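PDB 1VLP: nicotinate phosphoribosyltransferase from Saccharomyces cerevisiae, which catalyses the ATP-dependent transfer of a phosphoribosyl group from phosphoribosyl diphosphate to nicotinate, giving nicotinate ribonucleotide, the first step of NAD biosynthesis from nicotinic acid. Local coordinates for residues 144-156 with 381-393. Numbering follows the deposited sequence.
Sequences EIPLLSLISEAYF and VKSEPLNIVIKLL
At the edge of the Phe-156 ring, near its plane, lies the carbonyl oxygen of Glu-384, 3.3 Å from CZ, with Pro-385 CA also at this edge; one face carries Tyr-155 CD2 above its centre, and Arg-195 makes a cation-pi contact. The Tyr-155 ring has Leu-386 CD1 over one face, offset toward the rim, and Phe-156 CE1 at its edge. Leu-386 CD2 meets Tyr-155 CB at 3.8 Å and also Ile-151 CG2 at 4.0 Å, the side chains of Leu-386 and Ile-151 crossing at about a right angle. Helix 144-156 thus packs on the antiparallel sheet through strand 388-393, their axes 8.5 Å apart at closest and running nearly antiparallel (160°), which joins elements of the N-terminal and NAPRTase family regions. Ile-388, with CG1 between backbone N and carbonyl carbon (chi1 49°), sends CD1 to within 3.6 Å of both Leu-148 CD2 and Ile-151 CG2. Leu-148 CD2 also lies 3.9 Å from Ile-390 CG1, whose CD1 continues to Leu-147 CB. Replacing Leu-148 by alanine would probably leave a gap between Ile-388 and Ile-390. Two waters link helix side chains to the backbone of 381-393: one donates to Glu-144 OE2 and accepts from Ile-390 N, 2.9 Å from each; the other donates to Ser-152 OG, also bonded to Arg-194 O, and accepts from Leu-386 N. Glu-144 OE1 makes a salt bridge with Lys-28 and a hydrogen bond with Tyr-27, which probably binds nicotinate as in related enzymes.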
ATOM      1  N   GLU A 144       2.526  -7.099  -6.352  1.00  4.99           N
ATOM      2  CA  GLU A 144       2.381  -7.081  -4.879  1.00  6.57           C
ATOM      3  C   GLU A 144       0.894  -7.167  -4.422  1.00  4.02           C
ATOM      4  O   GLU A 144       0.489  -8.104  -3.697  1.00  4.13           O
ATOM      5  CB  GLU A 144       3.042  -5.834  -4.293  1.00  8.04           C
ATOM      6  CG  GLU A 144       2.985  -5.754  -2.774  1.00 10.51           C
ATOM      7  CD  GLU A 144       3.154  -4.336  -2.201  1.00 10.36           C
ATOM      8  OE1 GLU A 144       3.328  -3.324  -2.947  1.00 14.40           O
ATOM      9  OE2 GLU A 144       3.146  -4.240  -0.959  1.00 12.04           O
ATOM     10  N   ILE A 145       0.075  -6.224  -4.848  1.00  3.85           N
ATOM     11  CA  ILE A 145      -1.280  -6.108  -4.308  1.00  4.85           C
ATOM     12  C   ILE A 145      -2.170  -7.257  -4.693  1.00  5.83           C
ATOM     13  O   ILE A 145      -2.729  -7.897  -3.795  1.00  3.60           O
ATOM     14  CB  ILE A 145      -1.943  -4.790  -4.732  1.00  6.27           C
ATOM     15  CG1 ILE A 145      -0.981  -3.672  -4.410  1.00  8.76           C
ATOM     16  CG2 ILE A 145      -3.312  -4.560  -4.044  1.00  7.36           C
ATOM     17  CD1 ILE A 145      -0.706  -3.464  -3.156  1.00 20.61           C
ATOM     18  N   PRO A 146      -2.336  -7.526  -6.004  1.00  3.87           N
ATOM     19  CA  PRO A 146      -3.209  -8.658  -6.355  1.00  5.11           C
ATOM     20  C   PRO A 146      -2.725  -9.973  -5.757  1.00  3.97           C
ATOM     21  O   PRO A 146      -3.530 -10.797  -5.366  1.00  2.14           O
ATOM     22  CB  PRO A 146      -3.236  -8.656  -7.891  1.00  4.92           C
ATOM     23  CG  PRO A 146      -2.071  -7.786  -8.305  1.00  8.51           C
ATOM     24  CD  PRO A 146      -1.816  -6.830  -7.202  1.00  8.91           C
ATOM     25  N   LEU A 147      -1.416 -10.218  -5.680  1.00  2.81           N
ATOM     26  CA  LEU A 147      -0.972 -11.482  -5.083  1.00  2.59           C
ATOM     27  C   LEU A 147      -1.388 -11.567  -3.616  1.00  2.40           C
ATOM     28  O   LEU A 147      -1.875 -12.593  -3.162  1.00  2.05           O
ATOM     29  CB  LEU A 147       0.536 -11.640  -5.206  1.00  4.12           C
ATOM     30  CG  LEU A 147       1.035 -11.874  -6.617  1.00  3.99           C
ATOM     31  CD1 LEU A 147       2.519 -12.156  -6.592  1.00  3.59           C
ATOM     32  CD2 LEU A 147       0.297 -12.990  -7.355  1.00  7.29           C
ATOM     33  N   LEU A 148      -1.104 -10.517  -2.832  1.00  3.85           N
ATOM     34  CA  LEU A 148      -1.567 -10.461  -1.435  1.00  2.39           C
ATOM     35  C   LEU A 148      -3.063 -10.649  -1.290  1.00  5.55           C
ATOM     36  O   LEU A 148      -3.496 -11.454  -0.445  1.00  3.79           O
ATOM     37  CB  LEU A 148      -1.108  -9.188  -0.778  1.00  4.19           C
ATOM     38  CG  LEU A 148       0.388  -9.096  -0.507  1.00  5.00           C
ATOM     39  CD1 LEU A 148       0.702  -7.643  -0.070  1.00  5.79           C
ATOM     40  CD2 LEU A 148       0.829 -10.153   0.509  1.00  4.76           C
ATOM     41  N   SER A 149      -3.824  -9.925  -2.120  1.00  2.70           N
ATOM     42  CA  SER A 149      -5.324 -10.003  -2.129  1.00  3.39           C
ATOM     43  C   SER A 149      -5.776 -11.424  -2.424  1.00  2.00           C
ATOM     44  O   SER A 149      -6.682 -11.970  -1.763  1.00  2.00           O
ATOM     45  CB  SER A 149      -5.950  -9.046  -3.145  1.00  5.02           C
ATOM     46  OG  SER A 149      -5.639  -7.678  -2.844  1.00 14.13           O
ATOM     47  N   LEU A 150      -5.079 -12.084  -3.353  1.00  3.86           N
ATOM     48  CA  LEU A 150      -5.411 -13.466  -3.667  1.00  2.29           C
ATOM     49  C   LEU A 150      -5.073 -14.482  -2.563  1.00  3.94           C
ATOM     50  O   LEU A 150      -5.868 -15.421  -2.287  1.00  2.00           O
ATOM     51  CB  LEU A 150      -4.741 -13.897  -4.968  1.00  4.53           C
ATOM     52  CG  LEU A 150      -5.450 -13.421  -6.262  1.00  3.19           C
ATOM     53  CD1 LEU A 150      -4.486 -13.645  -7.467  1.00  2.81           C
ATOM     54  CD2 LEU A 150      -6.831 -14.036  -6.477  1.00  6.03           C
ATOM     55  N   ILE A 151      -3.893 -14.326  -1.972  1.00  2.00           N
ATOM     56  CA  ILE A 151      -3.416 -15.235  -0.923  1.00  2.00           C
ATOM     57  C   ILE A 151      -4.359 -15.132   0.282  1.00  2.00           C
ATOM     58  O   ILE A 151      -4.802 -16.169   0.836  1.00  2.33           O
ATOM     59  CB  ILE A 151      -1.949 -14.934  -0.550  1.00  2.42           C
ATOM     60  CG1 ILE A 151      -1.017 -15.239  -1.734  1.00  2.65           C
ATOM     61  CG2 ILE A 151      -1.489 -15.746   0.622  1.00  2.31           C
ATOM     62  CD1 ILE A 151       0.301 -14.590  -1.629  1.00  7.14           C
ATOM     63  N   SER A 152      -4.698 -13.906   0.690  1.00  2.94           N
ATOM     64  CA  SER A 152      -5.670 -13.711   1.786  1.00  2.63           C
ATOM     65  C   SER A 152      -7.006 -14.369   1.437  1.00  3.31           C
ATOM     66  O   SER A 152      -7.556 -15.132   2.238  1.00  3.44           O
ATOM     67  CB  SER A 152      -5.864 -12.223   2.047  1.00  3.27           C
ATOM     68  OG  SER A 152      -6.621 -11.948   3.182  1.00  6.13           O
ATOM     69  N   GLU A 153      -7.520 -14.073   0.242  1.00  4.42           N
ATOM     70  CA  GLU A 153      -8.794 -14.674  -0.171  1.00  4.47           C
ATOM     71  C   GLU A 153      -8.766 -16.217  -0.146  1.00  3.83           C
ATOM     72  O   GLU A 153      -9.675 -16.829   0.364  1.00  6.39           O
ATOM     73  CB  GLU A 153      -9.243 -14.103  -1.514  1.00  5.09           C
ATOM     74  CG  GLU A 153     -10.555 -14.708  -1.971  1.00  4.86           C
ATOM     75  CD  GLU A 153     -11.461 -13.773  -2.760  1.00  8.01           C
ATOM     76  OE1 GLU A 153     -11.179 -12.564  -2.927  1.00  5.51           O
ATOM     77  OE2 GLU A 153     -12.500 -14.281  -3.215  1.00  7.68           O
ATOM     78  N   ALA A 154      -7.692 -16.816  -0.656  1.00  2.07           N
ATOM     79  CA  ALA A 154      -7.449 -18.278  -0.644  1.00  2.00           C
ATOM     80  C   ALA A 154      -7.525 -18.843   0.784  1.00  2.00           C
ATOM     81  O   ALA A 154      -8.213 -19.819   1.041  1.00  4.42           O
ATOM     82  CB  ALA A 154      -6.109 -18.601  -1.272  1.00  2.00           C
ATOM     83  N   TYR A 155      -6.823 -18.172   1.699  1.00  2.20           N
ATOM     84  CA  TYR A 155      -6.712 -18.631   3.077  1.00  3.43           C
ATOM     85  C   TYR A 155      -8.124 -18.690   3.696  1.00  2.00           C
ATOM     86  O   TYR A 155      -8.506 -19.706   4.307  1.00  2.58           O
ATOM     87  CB  TYR A 155      -5.754 -17.724   3.909  1.00  3.37           C
ATOM     88  CG  TYR A 155      -5.570 -18.245   5.297  1.00  2.00           C
ATOM     89  CD1 TYR A 155      -4.637 -19.302   5.562  1.00  2.39           C
ATOM     90  CD2 TYR A 155      -6.360 -17.788   6.341  1.00  4.77           C
ATOM     91  CE1 TYR A 155      -4.494 -19.846   6.831  1.00  5.23           C
ATOM     92  CE2 TYR A 155      -6.243 -18.354   7.623  1.00  3.95           C
ATOM     93  CZ  TYR A 155      -5.301 -19.388   7.848  1.00  4.40           C
ATOM     94  OH  TYR A 155      -5.190 -19.939   9.136  1.00  6.33           O
ATOM     95  N   PHE A 156      -8.928 -17.629   3.506  1.00  2.00           N
ATOM     96  CA  PHE A 156     -10.268 -17.564   4.107  1.00  3.17           C
ATOM     97  C   PHE A 156     -11.356 -18.305   3.362  1.00  4.75           C
ATOM     98  O   PHE A 156     -12.420 -18.483   3.883  1.00  3.58           O
ATOM     99  CB  PHE A 156     -10.641 -16.132   4.443  1.00  2.41           C
ATOM    100  CG  PHE A 156      -9.796 -15.601   5.557  1.00  3.32           C
ATOM    101  CD1 PHE A 156      -9.990 -16.077   6.865  1.00  3.46           C
ATOM    102  CD2 PHE A 156      -8.746 -14.738   5.314  1.00  2.56           C
ATOM    103  CE1 PHE A 156      -9.180 -15.636   7.926  1.00  4.17           C
ATOM    104  CE2 PHE A 156      -7.955 -14.285   6.360  1.00  3.83           C
ATOM    105  CZ  PHE A 156      -8.173 -14.737   7.651  1.00  3.17           C
ATOM    106  N   VAL A 381     -15.048 -13.797  19.669  1.00  9.94           N
ATOM    107  CA  VAL A 381     -13.633 -14.005  19.377  1.00  7.57           C
ATOM    108  C   VAL A 381     -13.254 -13.489  17.968  1.00  7.94           C
ATOM    109  O   VAL A 381     -13.959 -13.686  17.004  1.00  5.76           O
ATOM    110  CB  VAL A 381     -13.265 -15.483  19.527  1.00  6.25           C
ATOM    111  CG1 VAL A 381     -11.814 -15.764  19.115  1.00 12.61           C
ATOM    112  CG2 VAL A 381     -13.516 -15.944  21.007  1.00 13.08           C
ATOM    113  N   LYS A 382     -12.128 -12.807  17.897  1.00  8.60           N
ATOM    114  CA  LYS A 382     -11.564 -12.334  16.626  1.00 11.45           C
ATOM    115  C   LYS A 382     -11.177 -13.503  15.704  1.00  8.87           C
ATOM    116  O   LYS A 382     -10.591 -14.541  16.138  1.00  7.66           O
ATOM    117  CB  LYS A 382     -10.314 -11.491  16.905  1.00 12.32           C
ATOM    118  CG  LYS A 382      -9.841 -10.660  15.749  1.00 16.69           C
ATOM    119  CD  LYS A 382      -8.534  -9.954  16.048  1.00 23.65           C
ATOM    120  CE  LYS A 382      -8.100  -9.074  14.889  1.00 23.01           C
ATOM    121  NZ  LYS A 382      -9.257  -8.368  14.212  1.00 25.13           N
ATOM    122  N   SER A 383     -11.496 -13.341  14.424  1.00  5.41           N
ATOM    123  CA  SER A 383     -10.957 -14.192  13.405  1.00  5.35           C
ATOM    124  C   SER A 383      -9.718 -13.483  12.887  1.00  6.10           C
ATOM    125  O   SER A 383      -9.823 -12.479  12.191  1.00  5.11           O
ATOM    126  CB  SER A 383     -11.947 -14.425  12.263  1.00  4.46           C
ATOM    127  OG  SER A 383     -11.360 -15.171  11.236  1.00  3.03           O
ATOM    128  N   GLU A 384      -8.554 -14.023  13.200  0.50  2.00           N
ATOM    129  CA  GLU A 384      -7.330 -13.327  12.926  0.50  2.34           C
ATOM    130  C   GLU A 384      -7.040 -13.228  11.422  0.50  2.00           C
ATOM    131  O   GLU A 384      -7.124 -14.226  10.744  0.50  2.00           O
ATOM    132  CB  GLU A 384      -6.201 -14.055  13.612  0.50  9.96           C
ATOM    133  CG  GLU A 384      -6.359 -14.057  15.119  0.50  7.86           C
ATOM    134  CD  GLU A 384      -5.833 -12.795  15.773  0.50 14.95           C
ATOM    135  OE1 GLU A 384      -5.846 -11.712  15.136  0.50 14.99           O
ATOM    136  OE2 GLU A 384      -5.410 -12.901  16.940  0.50  9.79           O
ATOM    137  N   PRO A 385      -6.674 -12.033  10.921  1.00  5.76           N
ATOM    138  CA  PRO A 385      -6.139 -11.929   9.535  1.00  8.50           C
ATOM    139  C   PRO A 385      -4.795 -12.606   9.328  1.00  7.21           C
ATOM    140  O   PRO A 385      -4.036 -12.858  10.285  1.00  6.78           O
ATOM    141  CB  PRO A 385      -5.920 -10.419   9.336  1.00 12.58           C
ATOM    142  CG  PRO A 385      -6.763  -9.778  10.310  1.00 14.71           C
ATOM    143  CD  PRO A 385      -6.708 -10.701  11.525  1.00  7.01           C
ATOM    144  N   LEU A 386      -4.515 -12.919   8.079  1.00  5.54           N
ATOM    145  CA  LEU A 386      -3.212 -13.415   7.679  1.00  7.29           C
ATOM    146  C   LEU A 386      -2.296 -12.213   7.550  1.00  9.26           C
ATOM    147  O   LEU A 386      -2.623 -11.295   6.792  1.00 12.48           O
ATOM    148  CB  LEU A 386      -3.387 -14.128   6.330  1.00  9.83           C
ATOM    149  CG  LEU A 386      -2.277 -14.966   5.778  1.00 13.80           C
ATOM    150  CD1 LEU A 386      -1.962 -16.132   6.731  1.00 10.77           C
ATOM    151  CD2 LEU A 386      -2.700 -15.473   4.390  1.00  9.78           C
ATOM    152  N   ASN A 387      -1.182 -12.211   8.293  1.00  6.90           N
ATOM    153  CA  ASN A 387      -0.186 -11.119   8.297  1.00  8.60           C
ATOM    154  C   ASN A 387       0.909 -11.451   7.279  1.00  3.98           C
ATOM    155  O   ASN A 387       1.994 -11.956   7.662  1.00  7.34           O
ATOM    156  CB  ASN A 387       0.421 -10.975   9.681  1.00 11.13           C
ATOM    157  CG  ASN A 387       1.430  -9.788   9.822  1.00 15.20           C
ATOM    158  OD1 ASN A 387       1.739  -9.066   8.862  1.00 16.95           O
ATOM    159  ND2 ASN A 387       1.957  -9.617  11.034  1.00 18.47           N
ATOM    160  N   ILE A 388       0.605 -11.161   6.023  1.00  5.97           N
ATOM    161  CA  ILE A 388       1.525 -11.429   4.907  1.00  5.03           C
ATOM    162  C   ILE A 388       1.960 -10.127   4.223  1.00  4.63           C
ATOM    163  O   ILE A 388       1.224  -9.127   4.155  1.00  5.55           O
ATOM    164  CB  ILE A 388       0.914 -12.384   3.864  1.00  5.22           C
ATOM    165  CG1 ILE A 388      -0.508 -11.902   3.466  1.00  5.21           C
ATOM    166  CG2 ILE A 388       0.889 -13.815   4.461  1.00  8.04           C
ATOM    167  CD1 ILE A 388      -1.159 -12.605   2.314  1.00  8.95           C
ATOM    168  N   VAL A 389       3.170 -10.187   3.675  1.00  3.94           N
ATOM    169  CA  VAL A 389       3.739  -9.076   2.899  1.00  3.28           C
ATOM    170  C   VAL A 389       4.478  -9.608   1.694  1.00  4.23           C
ATOM    171  O   VAL A 389       4.811 -10.782   1.671  1.00  4.54           O
ATOM    172  CB  VAL A 389       4.698  -8.235   3.722  1.00  4.51           C
ATOM    173  CG1 VAL A 389       3.972  -7.640   4.922  1.00  8.68           C
ATOM    174  CG2 VAL A 389       5.903  -9.007   4.148  1.00  8.46           C
ATOM    175  N   ILE A 390       4.634  -8.764   0.685  1.00  4.43           N
ATOM    176  CA  ILE A 390       5.474  -9.063  -0.485  1.00  6.24           C
ATOM    177  C   ILE A 390       6.338  -7.813  -0.607  1.00  5.25           C
ATOM    178  O   ILE A 390       5.850  -6.736  -0.881  1.00  6.99           O
ATOM    179  CB  ILE A 390       4.663  -9.378  -1.767  1.00  7.91           C
ATOM    180  CG1 ILE A 390       4.031 -10.734  -1.653  1.00  5.73           C
ATOM    181  CG2 ILE A 390       5.553  -9.324  -3.013  1.00  6.26           C
ATOM    182  CD1 ILE A 390       3.050 -11.050  -2.761  1.00  6.53           C
ATOM    183  N   LYS A 391       7.612  -7.970  -0.256  1.00  3.90           N
ATOM    184  CA  LYS A 391       8.560  -6.880  -0.038  1.00  7.79           C
ATOM    185  C   LYS A 391       9.682  -6.867  -1.083  1.00  4.67           C
ATOM    186  O   LYS A 391      10.117  -7.924  -1.503  1.00  3.98           O
ATOM    187  CB  LYS A 391       9.238  -7.089   1.315  1.00 10.39           C
ATOM    188  CG  LYS A 391      10.097  -8.395   1.432  1.00 18.64           C
ATOM    189  CD  LYS A 391      10.395  -8.827   2.897  1.00 15.56           C
ATOM    190  CE  LYS A 391      11.395  -9.990   2.960  1.00 15.65           C
ATOM    191  NZ  LYS A 391      12.069  -9.971   4.305  1.00 25.18           N
ATOM    192  N   LEU A 392      10.142  -5.690  -1.451  1.00  3.97           N
ATOM    193  CA  LEU A 392      11.290  -5.562  -2.323  1.00  3.19           C
ATOM    194  C   LEU A 392      12.491  -6.120  -1.549  1.00  4.64           C
ATOM    195  O   LEU A 392      12.741  -5.692  -0.396  1.00  7.00           O
ATOM    196  CB  LEU A 392      11.497  -4.094  -2.730  1.00  3.40           C
ATOM    197  CG  LEU A 392      12.651  -3.844  -3.678  1.00  6.82           C
ATOM    198  CD1 LEU A 392      12.450  -4.534  -4.994  1.00  4.03           C
ATOM    199  CD2 LEU A 392      12.862  -2.316  -3.831  1.00  8.42           C
ATOM    200  N   LEU A 393      13.194  -7.086  -2.151  1.00  2.00           N
ATOM    201  CA  LEU A 393      14.348  -7.750  -1.532  1.00  3.42           C
ATOM    202  C   LEU A 393      15.706  -7.385  -2.154  1.00  2.81           C
ATOM    203  O   LEU A 393      16.737  -7.292  -1.453  1.00  3.33           O
ATOM    204  CB  LEU A 393      14.166  -9.268  -1.688  1.00  4.89           C
ATOM    205  CG  LEU A 393      15.034 -10.302  -0.982  1.00 11.09           C
ATOM    206  CD1 LEU A 393      14.453 -10.695   0.367  1.00 13.78           C
ATOM    207  CD2 LEU A 393      15.086 -11.515  -1.845  1.00 18.37           C
TER
HETATM  208  O   HOH W   1       3.619  -6.090   1.229  1.00  2.00           O
HETATM  209  O   HOH W   2      -5.525 -11.653   5.629  1.00  2.00           O